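GXWXG domain-containing protein (Thermomonospora curvata, PDB 4MVE) is of unknown function, but pairs a GXWXG region with a DUF4334 region in one small, largely antiparallel beta protein. Local coordinates at residues A[29-35]-A[121-125]; A[39-44]-A[124-130]; A[93-99]-A[110-116]. All blocks are in the same frame, centred on the assembly; numbering follows the deposited sequence.

Contact 1. Residues A[29-35]-A[121-125]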
loop_
_atom_site.group_PDB
_atom_site.type_symbol
_atom_site.label_atom_id
_atom_site.label_comp_id
_atom_site.label_asym_id
_atom_site.label_seq_id
_atom_site.Cartn_x
_atom_site.Cartn_y
_atom_site.Cartn_z
ATOM N N TYR A 29 -4.466 11.368 4.902
ATOM C CA TYR A 29 -5.194 10.175 4.510
ATOM C C TYR A 29 -6.690 10.272 4.829
ATOM O O TYR A 29 -7.520 9.930 3.975
ATOM C CB TYR A 29 -4.573 8.971 5.212
ATOM C CG TYR A 29 -5.216 7.635 4.888
ATOM C CD1 TYR A 29 -6.230 7.119 5.684
ATOM C CD2 TYR A 29 -4.734 6.843 3.847
ATOM C CE1 TYR A 29 -6.801 5.871 5.412
ATOM C CE2 TYR A 29 -5.252 5.572 3.604
ATOM C CZ TYR A 29 -6.310 5.109 4.368
ATOM O OH TYR A 29 -6.827 3.868 4.117
ATOM N N ASP A 30 -7.038 10.730 6.043
ATOM C CA ASP A 30 -8.432 10.839 6.495
ATOM C C ASP A 30 -9.287 11.775 5.612
ATOM O O ASP A 30 -10.499 11.686 5.663
ATOM C CB ASP A 30 -8.503 11.283 7.961
ATOM C CG ASP A 30 -8.037 10.218 8.957
ATOM O OD1 ASP A 30 -7.951 9.021 8.564
ATOM O OD2 ASP A 30 -7.790 10.571 10.130
ATOM N N ARG A 31 -8.657 12.613 4.774
ATOM C CA ARG A 31 -9.342 13.548 3.880
ATOM C C ARG A 31 -9.457 12.965 2.458
ATOM O O ARG A 31 -10.071 13.582 1.586
ATOM C CB ARG A 31 -8.598 14.899 3.876
ATOM C CG ARG A 31 -8.928 15.730 5.115
ATOM C CD ARG A 31 -7.826 16.668 5.564
ATOM N NE ARG A 31 -7.534 17.696 4.570
ATOM C CZ ARG A 31 -6.395 18.375 4.516
ATOM N NH1 ARG A 31 -6.199 19.278 3.564
ATOM N NH2 ARG A 31 -5.435 18.149 5.410
ATOM N N LEU A 32 -8.919 11.759 2.242
ATOM C CA LEU A 32 -8.944 11.119 0.935
ATOM C C LEU A 32 -10.206 10.332 0.683
ATOM O O LEU A 32 -10.878 9.853 1.603
ATOM C CB LEU A 32 -7.721 10.209 0.715
ATOM C CG LEU A 32 -6.319 10.867 0.795
ATOM C CD1 LEU A 32 -5.249 9.816 0.635
ATOM C CD2 LEU A 32 -6.136 11.995 -0.256
ATOM N N ALA A 33 -10.520 10.211 -0.607
ATOM C CA ALA A 33 -11.682 9.506 -1.109
ATOM C C ALA A 33 -11.435 7.990 -1.171
ATOM O O ALA A 33 -10.338 7.561 -1.528
ATOM C CB ALA A 33 -12.048 10.036 -2.497
ATOM N N PRO A 34 -12.473 7.162 -0.886
ATOM C CA PRO A 34 -12.319 5.706 -1.075
ATOM C C PRO A 34 -12.234 5.339 -2.567
ATOM O O PRO A 34 -12.595 6.150 -3.432
ATOM C CB PRO A 34 -13.579 5.115 -0.441
ATOM C CG PRO A 34 -14.572 6.212 -0.400
ATOM C CD PRO A 34 -13.852 7.528 -0.491
ATOM N N VAL A 35 -11.758 4.119 -2.868
ATOM C CA VAL A 35 -11.626 3.625 -4.240
ATOM C C VAL A 35 -12.377 2.310 -4.372
ATOM O O VAL A 35 -12.351 1.523 -3.421
ATOM C CB VAL A 35 -10.148 3.473 -4.738
ATOM C CG1 VAL A 35 -9.458 4.819 -4.847
ATOM C CG2 VAL A 35 -9.318 2.506 -3.895
ATOM N N HIS A 121 -5.747 -0.748 3.681
ATOM C CA HIS A 121 -6.906 0.098 3.302
ATOM C C HIS A 121 -6.440 1.165 2.327
ATOM O O HIS A 121 -5.541 1.937 2.657
ATOM C CB HIS A 121 -7.539 0.728 4.545
ATOM C CG HIS A 121 -7.932 -0.270 5.586
ATOM N ND1 HIS A 121 -9.255 -0.733 5.700
ATOM C CD2 HIS A 121 -7.183 -0.842 6.564
ATOM C CE1 HIS A 121 -9.255 -1.549 6.735
ATOM N NE2 HIS A 121 -8.036 -1.627 7.305
ATOM N N PHE A 122 -6.968 1.149 1.096
ATOM C CA PHE A 122 -6.515 2.071 0.046
ATOM C C PHE A 122 -7.406 3.296 -0.118
ATOM O O PHE A 122 -8.632 3.184 -0.143
ATOM C CB PHE A 122 -6.429 1.335 -1.292
ATOM C CG PHE A 122 -5.470 0.183 -1.276
ATOM C CD1 PHE A 122 -4.120 0.385 -0.997
ATOM C CD2 PHE A 122 -5.912 -1.116 -1.504
ATOM C CE1 PHE A 122 -3.234 -0.694 -0.957
ATOM C CE2 PHE A 122 -5.034 -2.185 -1.441
ATOM C CZ PHE A 122 -3.693 -1.967 -1.192
ATOM N N ARG A 123 -6.785 4.463 -0.289
ATOM C CA ARG A 123 -7.518 5.692 -0.601
ATOM C C ARG A 123 -6.861 6.325 -1.811
ATOM O O ARG A 123 -5.659 6.227 -1.963
ATOM C CB ARG A 123 -7.548 6.672 0.591
ATOM C CG ARG A 123 -8.177 6.152 1.864
ATOM C CD ARG A 123 -9.683 6.278 1.992
ATOM N NE ARG A 123 -10.103 5.674 3.265
ATOM C CZ ARG A 123 -10.232 6.340 4.410
ATOM N NH1 ARG A 123 -10.042 7.655 4.448
ATOM N NH2 ARG A 123 -10.572 5.700 5.521
ATOM N N ARG A 124 -7.624 7.024 -2.627
ATOM C CA ARG A 124 -7.157 7.648 -3.850
ATOM C C ARG A 124 -6.351 8.921 -3.592
ATOM O O ARG A 124 -6.818 9.804 -2.876
ATOM C CB ARG A 124 -8.385 8.001 -4.750
ATOM C CG ARG A 124 -8.027 8.568 -6.136
ATOM C CD ARG A 124 -9.273 8.932 -6.936
ATOM N NE ARG A 124 -8.951 9.417 -8.285
ATOM C CZ ARG A 124 -8.732 10.691 -8.591
ATOM N NH1 ARG A 124 -8.803 11.629 -7.654
ATOM N NH2 ARG A 124 -8.429 11.037 -9.833
ATOM N N VAL A 125 -5.197 9.043 -4.243
ATOM C CA VAL A 125 -4.402 10.283 -4.315
ATOM C C VAL A 125 -4.770 10.922 -5.690
ATOM O O VAL A 125 -5.216 12.067 -5.736
ATOM C CB VAL A 125 -2.877 10.103 -4.104
ATOM C CG1 VAL A 125 -2.104 11.393 -4.448
ATOM C CG2 VAL A 125 -2.585 9.664 -2.682
HETATM O O HOH W 1 -8.828 11.362 -3.003
#

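Contact 2. Residues A[39-44]-A[124-130]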
loop_
_atom_site.group_PDB
_atom_site.type_symbol
_atom_site.label_atom_id
_atom_site.label_comp_id
_atom_site.label_asym_id
_atom_site.label_seq_id
_atom_site.Cartn_x
_atom_site.Cartn_y
_atom_site.Cartn_z
ATOM N N PHE A 39 -10.497 -0.571 -9.374
ATOM C CA PHE A 39 -9.539 0.534 -9.545
ATOM C C PHE A 39 -8.103 0.066 -9.231
ATOM O O PHE A 39 -7.138 0.613 -9.771
ATOM C CB PHE A 39 -9.925 1.689 -8.601
ATOM C CG PHE A 39 -9.004 2.894 -8.589
ATOM C CD1 PHE A 39 -9.264 3.996 -9.400
ATOM C CD2 PHE A 39 -7.933 2.965 -7.699
ATOM C CE1 PHE A 39 -8.418 5.116 -9.371
ATOM C CE2 PHE A 39 -7.106 4.085 -7.664
ATOM C CZ PHE A 39 -7.348 5.152 -8.497
HETATM N N MSE A 40 -7.970 -0.919 -8.328
HETATM C CA MSE A 40 -6.685 -1.439 -7.921
HETATM C C MSE A 40 -6.085 -2.432 -8.907
HETATM O O MSE A 40 -4.900 -2.738 -8.761
HETATM C CB MSE A 40 -6.779 -2.113 -6.532
HETATM C CG MSE A 40 -7.205 -1.175 -5.406
HETATM SE SE MSE A 40 -6.091 0.414 -5.224
HETATM C CE MSE A 40 -4.226 -0.416 -5.161
ATOM N N LEU A 41 -6.880 -2.972 -9.878
ATOM C CA LEU A 41 -6.382 -3.997 -10.791
ATOM C C LEU A 41 -5.160 -3.482 -11.628
ATOM O O LEU A 41 -5.204 -2.399 -12.210
ATOM C CB LEU A 41 -7.498 -4.587 -11.667
ATOM C CG LEU A 41 -8.678 -5.259 -10.882
ATOM C CD1 LEU A 41 -9.730 -5.814 -11.816
ATOM C CD2 LEU A 41 -8.202 -6.370 -10.005
ATOM N N GLY A 42 -4.063 -4.232 -11.564
ATOM C CA GLY A 42 -2.814 -3.904 -12.247
ATOM C C GLY A 42 -1.592 -4.031 -11.365
ATOM O O GLY A 42 -1.691 -4.454 -10.205
ATOM N N THR A 43 -0.430 -3.663 -11.911
ATOM C CA THR A 43 0.839 -3.706 -11.199
ATOM C C THR A 43 1.156 -2.312 -10.681
ATOM O O THR A 43 0.965 -1.316 -11.400
ATOM C CB THR A 43 1.942 -4.288 -12.095
ATOM O OG1 THR A 43 1.560 -5.621 -12.419
ATOM C CG2 THR A 43 3.317 -4.330 -11.407
ATOM N N TRP A 44 1.625 -2.246 -9.423
ATOM C CA TRP A 44 1.973 -0.985 -8.762
ATOM C C TRP A 44 3.348 -1.042 -8.105
ATOM O O TRP A 44 3.721 -2.071 -7.517
ATOM C CB TRP A 44 0.932 -0.600 -7.683
ATOM C CG TRP A 44 -0.487 -0.476 -8.145
ATOM C CD1 TRP A 44 -1.309 -1.493 -8.532
ATOM C CD2 TRP A 44 -1.316 0.712 -8.088
ATOM N NE1 TRP A 44 -2.585 -1.015 -8.764
ATOM C CE2 TRP A 44 -2.615 0.336 -8.510
ATOM C CE3 TRP A 44 -1.098 2.041 -7.666
ATOM C CZ2 TRP A 44 -3.687 1.251 -8.558
ATOM C CZ3 TRP A 44 -2.157 2.945 -7.715
ATOM C CH2 TRP A 44 -3.436 2.545 -8.157
ATOM N N ARG A 124 -7.624 7.024 -2.627
ATOM C CA ARG A 124 -7.157 7.648 -3.850
ATOM C C ARG A 124 -6.351 8.921 -3.592
ATOM O O ARG A 124 -6.818 9.804 -2.876
ATOM C CB ARG A 124 -8.385 8.001 -4.750
ATOM C CG ARG A 124 -8.027 8.568 -6.136
ATOM C CD ARG A 124 -9.273 8.932 -6.936
ATOM N NE ARG A 124 -8.951 9.417 -8.285
ATOM C CZ ARG A 124 -8.732 10.691 -8.591
ATOM N NH1 ARG A 124 -8.803 11.629 -7.654
ATOM N NH2 ARG A 124 -8.429 11.037 -9.833
ATOM N N VAL A 125 -5.197 9.043 -4.243
ATOM C CA VAL A 125 -4.402 10.283 -4.315
ATOM C C VAL A 125 -4.770 10.922 -5.690
ATOM O O VAL A 125 -5.216 12.067 -5.736
ATOM C CB VAL A 125 -2.877 10.103 -4.104
ATOM C CG1 VAL A 125 -2.104 11.393 -4.448
ATOM C CG2 VAL A 125 -2.585 9.664 -2.682
ATOM N N ASN A 126 -4.661 10.128 -6.794
ATOM C CA ASN A 126 -5.098 10.471 -8.157
ATOM C C ASN A 126 -5.287 9.132 -8.855
ATOM O O ASN A 126 -5.108 8.119 -8.196
ATOM C CB ASN A 126 -4.102 11.420 -8.889
ATOM C CG ASN A 126 -2.694 10.874 -8.932
ATOM O OD1 ASN A 126 -2.461 9.736 -9.360
ATOM N ND2 ASN A 126 -1.731 11.654 -8.444
ATOM N N ASP A 127 -5.588 9.094 -10.165
ATOM C CA ASP A 127 -5.818 7.833 -10.898
ATOM C C ASP A 127 -4.645 6.827 -10.833
ATOM O O ASP A 127 -4.868 5.623 -10.988
ATOM C CB ASP A 127 -6.126 8.141 -12.370
ATOM C CG ASP A 127 -7.462 8.833 -12.562
ATOM O OD1 ASP A 127 -8.322 8.734 -11.652
ATOM O OD2 ASP A 127 -7.645 9.484 -13.609
ATOM N N ASP A 128 -3.407 7.329 -10.618
ATOM C CA ASP A 128 -2.223 6.484 -10.622
ATOM C C ASP A 128 -1.495 6.418 -9.285
ATOM O O ASP A 128 -0.378 5.897 -9.243
ATOM C CB ASP A 128 -1.265 7.001 -11.701
ATOM C CG ASP A 128 -1.855 6.936 -13.089
ATOM O OD1 ASP A 128 -2.706 6.039 -13.336
ATOM O OD2 ASP A 128 -1.499 7.800 -13.922
HETATM N N MSE A 129 -2.111 6.934 -8.199
HETATM C CA MSE A 129 -1.519 6.943 -6.854
HETATM C C MSE A 129 -2.568 6.717 -5.793
HETATM O O MSE A 129 -3.642 7.309 -5.853
HETATM C CB MSE A 129 -0.793 8.262 -6.542
HETATM C CG MSE A 129 0.417 8.526 -7.391
HETATM SE SE MSE A 129 1.168 10.239 -6.871
HETATM C CE MSE A 129 2.687 10.204 -8.039
ATOM N N VAL A 130 -2.255 5.852 -4.847
ATOM C CA VAL A 130 -3.075 5.542 -3.658
ATOM C C VAL A 130 -2.183 5.551 -2.444
ATOM O O VAL A 130 -0.995 5.273 -2.571
ATOM C CB VAL A 130 -3.847 4.184 -3.717
ATOM C CG1 VAL A 130 -4.784 4.093 -4.916
ATOM C CG2 VAL A 130 -2.907 2.976 -3.630
#

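Contact 3. Residues A[93-99]-A[110-116]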
loop_
_atom_site.group_PDB
_atom_site.type_symbol
_atom_site.label_atom_id
_atom_site.label_comp_id
_atom_site.label_asym_id
_atom_site.label_seq_id
_atom_site.Cartn_x
_atom_site.Cartn_y
_atom_site.Cartn_z
ATOM N N LEU A 93 5.008 -15.590 2.492
ATOM C CA LEU A 93 4.059 -15.066 3.495
ATOM C C LEU A 93 2.609 -15.333 3.061
ATOM O O LEU A 93 1.665 -14.920 3.741
ATOM C CB LEU A 93 4.270 -13.551 3.735
ATOM C CG LEU A 93 5.458 -13.193 4.629
ATOM C CD1 LEU A 93 6.703 -13.024 3.812
ATOM C CD2 LEU A 93 5.222 -11.867 5.313
ATOM N N GLY A 94 2.456 -15.965 1.905
ATOM C CA GLY A 94 1.147 -16.271 1.344
ATOM C C GLY A 94 0.723 -15.185 0.369
ATOM O O GLY A 94 1.404 -14.155 0.219
ATOM N N LEU A 95 -0.416 -15.408 -0.291
ATOM C CA LEU A 95 -0.919 -14.474 -1.272
ATOM C C LEU A 95 -1.989 -13.577 -0.631
ATOM O O LEU A 95 -1.951 -13.370 0.592
ATOM C CB LEU A 95 -1.401 -15.206 -2.560
ATOM C CG LEU A 95 -0.247 -15.835 -3.380
ATOM C CD1 LEU A 95 -0.763 -16.753 -4.449
ATOM C CD2 LEU A 95 0.644 -14.767 -4.026
ATOM N N ALA A 96 -2.859 -12.949 -1.449
ATOM C CA ALA A 96 -3.821 -12.013 -0.912
ATOM C C ALA A 96 -5.020 -11.851 -1.847
ATOM O O ALA A 96 -5.105 -12.505 -2.884
ATOM C CB ALA A 96 -3.148 -10.665 -0.665
ATOM N N ARG A 97 -5.985 -11.047 -1.421
ATOM C CA ARG A 97 -7.195 -10.773 -2.178
ATOM C C ARG A 97 -7.742 -9.399 -1.782
ATOM O O ARG A 97 -7.235 -8.770 -0.839
ATOM C CB ARG A 97 -8.233 -11.902 -2.009
ATOM C CG ARG A 97 -8.795 -12.019 -0.626
ATOM C CD ARG A 97 -9.178 -13.459 -0.250
ATOM N NE ARG A 97 -9.640 -13.474 1.144
ATOM C CZ ARG A 97 -8.867 -13.253 2.213
ATOM N NH1 ARG A 97 -7.555 -13.052 2.070
ATOM N NH2 ARG A 97 -9.392 -13.259 3.430
ATOM N N LEU A 98 -8.712 -8.914 -2.546
ATOM C CA LEU A 98 -9.318 -7.599 -2.322
ATOM C C LEU A 98 -10.754 -7.711 -1.881
ATOM O O LEU A 98 -11.523 -8.514 -2.429
ATOM C CB LEU A 98 -9.291 -6.769 -3.607
ATOM C CG LEU A 98 -7.917 -6.244 -4.087
ATOM C CD1 LEU A 98 -7.977 -5.888 -5.570
ATOM C CD2 LEU A 98 -7.479 -5.018 -3.284
ATOM N N ARG A 99 -11.108 -6.904 -0.884
ATOM C CA ARG A 99 -12.488 -6.795 -0.376
ATOM C C ARG A 99 -12.759 -5.333 -0.032
ATOM O O ARG A 99 -11.808 -4.528 0.012
ATOM C CB ARG A 99 -12.704 -7.684 0.859
ATOM C CG ARG A 99 -12.528 -9.206 0.631
ATOM C CD ARG A 99 -13.617 -9.726 -0.332
ATOM N NE ARG A 99 -13.657 -11.181 -0.442
ATOM C CZ ARG A 99 -13.014 -11.898 -1.362
ATOM N NH1 ARG A 99 -12.175 -11.312 -2.207
ATOM N NH2 ARG A 99 -13.161 -13.213 -1.405
ATOM N N ALA A 110 -9.628 -2.753 0.058
ATOM C CA ALA A 110 -8.584 -3.124 0.982
ATOM C C ALA A 110 -7.944 -4.424 0.553
ATOM O O ALA A 110 -8.655 -5.306 0.106
ATOM C CB ALA A 110 -9.171 -3.262 2.387
HETATM N N MSE A 111 -6.600 -4.548 0.650
HETATM C CA MSE A 111 -5.985 -5.850 0.378
HETATM C C MSE A 111 -5.928 -6.660 1.666
HETATM O O MSE A 111 -5.490 -6.155 2.682
HETATM C CB MSE A 111 -4.593 -5.689 -0.213
HETATM C CG MSE A 111 -4.095 -6.932 -0.906
HETATM SE SE MSE A 111 -2.146 -6.803 -1.084
HETATM C CE MSE A 111 -1.649 -6.963 0.766
ATOM N N ILE A 112 -6.392 -7.906 1.650
ATOM C CA ILE A 112 -6.338 -8.751 2.859
ATOM C C ILE A 112 -5.344 -9.893 2.605
ATOM O O ILE A 112 -5.538 -10.618 1.653
ATOM C CB ILE A 112 -7.753 -9.305 3.197
ATOM C CG1 ILE A 112 -8.791 -8.155 3.345
ATOM C CG2 ILE A 112 -7.715 -10.272 4.435
ATOM C CD1 ILE A 112 -10.194 -8.527 3.744
ATOM N N TYR A 113 -4.336 -10.096 3.464
ATOM C CA TYR A 113 -3.434 -11.250 3.266
ATOM C C TYR A 113 -4.208 -12.520 3.531
ATOM O O TYR A 113 -5.066 -12.550 4.441
ATOM C CB TYR A 113 -2.212 -11.187 4.194
ATOM C CG TYR A 113 -1.115 -10.250 3.722
ATOM C CD1 TYR A 113 -1.249 -8.870 3.835
ATOM C CD2 TYR A 113 0.069 -10.749 3.186
ATOM C CE1 TYR A 113 -0.214 -8.000 3.439
ATOM C CE2 TYR A 113 1.103 -9.897 2.782
ATOM C CZ TYR A 113 0.950 -8.522 2.887
ATOM O OH TYR A 113 2.007 -7.713 2.505
ATOM N N ASP A 114 -3.913 -13.559 2.758
ATOM C CA ASP A 114 -4.551 -14.858 2.950
ATOM C C ASP A 114 -4.104 -15.523 4.224
ATOM O O ASP A 114 -4.890 -16.256 4.833
ATOM C CB ASP A 114 -4.206 -15.812 1.778
ATOM C CG ASP A 114 -4.797 -15.386 0.455
ATOM O OD1 ASP A 114 -5.614 -14.420 0.446
ATOM O OD2 ASP A 114 -4.493 -16.042 -0.564
ATOM N N LYS A 115 -2.801 -15.359 4.581
ATOM C CA LYS A 115 -2.226 -16.155 5.669
ATOM C C LYS A 115 -1.628 -15.319 6.781
ATOM O O LYS A 115 -0.922 -15.865 7.621
ATOM C CB LYS A 115 -1.151 -17.104 5.083
ATOM C CG LYS A 115 -1.682 -18.098 4.060
ATOM C CD LYS A 115 -1.792 -19.483 4.651
ATOM C CE LYS A 115 -3.111 -20.164 4.354
ATOM N NZ LYS A 115 -3.319 -21.354 5.230
ATOM N N GLN A 116 -1.914 -14.015 6.803
ATOM C CA GLN A 116 -1.361 -13.061 7.778
ATOM C C GLN A 116 -2.445 -12.117 8.225
ATOM O O GLN A 116 -3.249 -11.721 7.385
ATOM C CB GLN A 116 -0.193 -12.241 7.148
ATOM C CG GLN A 116 0.893 -13.062 6.434
ATOM C CD GLN A 116 1.605 -14.042 7.332
ATOM O OE1 GLN A 116 1.659 -13.890 8.553
ATOM N NE2 GLN A 116 2.121 -15.103 6.742
HETATM O O HOH W 2 -0.858 -14.151 3.050
HETATM O O HOH W 3 -1.665 -17.862 0.110
HETATM O O HOH W 4 -7.795 -13.535 5.787
#

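Contact 1. Residues A[29-35]-A[121-125]
The Tyr29 ring lies against the bent side chain of Arg123, and one of its faces takes the methylene CG 3.7 Å from the ring centroid. This is a CH-pi contact, set off toward the rim of the ring. Arg123 turns at its second torsion (chi2 -86°), which carries the guanidinium back over the same ring, where Tyr29 CE1 sits beneath the middle of the group; the two planes are 34° apart, a tilted overlap and not a flat stack. Arginine suits the place because its alkyl CG covers one part of the aromatic face while its flat cationic end lies over the CE1 side. Tyr29 holds CG anti to its own backbone nitrogen, and the phenol thereby reaches the strand, where OH donates to His121 O at 2.7 Å. This bond satisfies the hydroxyl of a buried ring, although it comes from above the carbonyl plane, 74° out of it, and not along a lone pair. The ring also meets that of Tyr144.

Leu32, closing a type I turn that starts at Tyr29, puts CB 3.5 Å from Arg123 CB, and its CD2 lies the same distance from Arg124 O; the side chain also touches helix 5-16. Beyond it Arg124 N donates to Ala33 O at 3.0 Å, almost straight, and water 1 joins Ala33 N to Arg124 O. The two methyls of Val35 reach alternate residues of the strand: CG1 meets Arg124 CB at 3.4 Å, while CG2 rests on Phe122 CB at 4.1 Å. Valine's fork lets one buried residue touch both. The whole joins the end of helix 22-29 to strand 118-124 through the short, weakly bonded strand 33-34, set antiparallel beside it where the curled sheet branches.

Contact 2. Residues A[39-44]-A[124-130]
Val130 offers its CG1 methyl to three large side chains of 39-44, a small hydrophobic cluster in which the 3-10 segment 39-40 and the start of strand 42-48 meet strand 129-136 of the curled antiparallel sheet. Phe39 comes edge-on, CE2 3.6 Å from Val130 CG1 and the methyl near the ring plane. Trp44 crosses the valine at about a right angle, with CH2 3.8 Å from the same methyl. Met40, a selenomethionine, meets Val130 tip to tip, SE 3.9 Å from CG1, while its CE approaches CG2. A beta-branched valine suits this spot, since its two methyls spread over Met40 and Trp44, and CG1 alone also meets Phe39. Leu147 of strand 143-149 also packs on Val130, Met40 and Trp44.

The aromatic rims reach on to the turn. Phe39 CG stands anti to its backbone N (chi1 177°), which extends the ring to the loop, where CZ lies 3.5 Å from Asp127 O. Trp44 CZ3 is 3.8 Å from Asp128 O. Arg149 gives Phe39 a cation-pi partner and donates to both Phe39 O and Asp127 O, binding the two sides together.

Behind these, each side is fixed from within. Trp44 NE1 donates to Met40 O at 2.9 Å, holding the indole's rotation, and Met40 bends at its second and third torsions to bring CE over one indole face. The opposing chain makes a type I turn from Asn126 to Met129, its Asx turn sealed by Asp128 N on Asn126 OD1, in the carbonyl plane. Met129 O takes bonds from both Val125 N and Asn126 N, a classic beta bulge that accompanies the corner at 125. Within this segment a salt bridge holds Asp127 to Arg124: NH2 stands 2.9 Å from OD1, above the carboxylate plane, while OD1 lies in the guanidinium plane.

Contact 3. Residues A[93-99]-A[110-116]
Leu93 O is gripped by the side-chain NE2 of Gln116, at 3.0 Å, and by water 2, just where the open end of a beta hairpin, strands 96-103 and 106-113, splays apart. Gln116 bends at its second torsion (chi2 -61°) to bring the amide back, and the oxygen lies in the amide plane, although the donor is tilted from the carbonyl plane. Water 2 also donates to Leu95 O and accepts from Lys115 N, adding a water bridge beside the last direct backbone bond, from Asp114 N to Leu95 O, which is 2.9 Å long and nearly straight. At the positive phi of Gly94 a side chain would be pressed against the preceding carbonyl oxygen and Lys115 CG, which explains the glycine.

Further along, Arg97 and Ile112 form a hydrogen-bonded antiparallel pair, the shorter bond being Ile112 N to Arg97 O at 2.8 Å. Arg99 and Ala110 make the next such pair. On the face they share, Ile112 CB lies over one side of the Arg97 guanidinium and CG2 approaches NH2 to 3.6 Å, while CD1 rests on the methylenes of Arg99. Isoleucine suits the place by having two branches to use, one for each arginine, and Arg99 finds its salt-bridge partner in Asp73.

The other face is mostly apolar and buried: Ala96 CB packs on CG of Met111, a selenomethionine, at 3.9 Å, and Leu98 CD2 on Met111 CB. Alanine's small size lets the flexible selenomethionine pass close. Met111 and Leu98 both reach Phe69 of strand 64-71.

Polar groups finish the solvent side. Water 4 links Arg97 NH2 to Tyr113 O, and a salt bridge brings Arg97 NH1 within 2.9 Å of Asp114 OD1, its planes 60° apart and its hydrogen bond weak.

How the contacts relate
Along the chain, contacts 1 and 2 each join an early segment to the region about residue 125, sharing Arg124 and Val125, and contact 3 is nested inside the loops that both close. Strands 106-113, 118-124 and 129-136 run as successive neighbours in one antiparallel sheet, so contacts 3, 1 and 2 fall in that order across it. Centres of contacts 1 and 2 lie about 11 Å apart, those of 1 and 3 about 19 Å, and those of 2 and 3 about 17 Å. Phe122 packs against Met40, Val130, Met111 and Leu98, drawing all three onto a common core. Contacts 1 and 2 thus tie the GXWXG and DUF4334 ranges into one body.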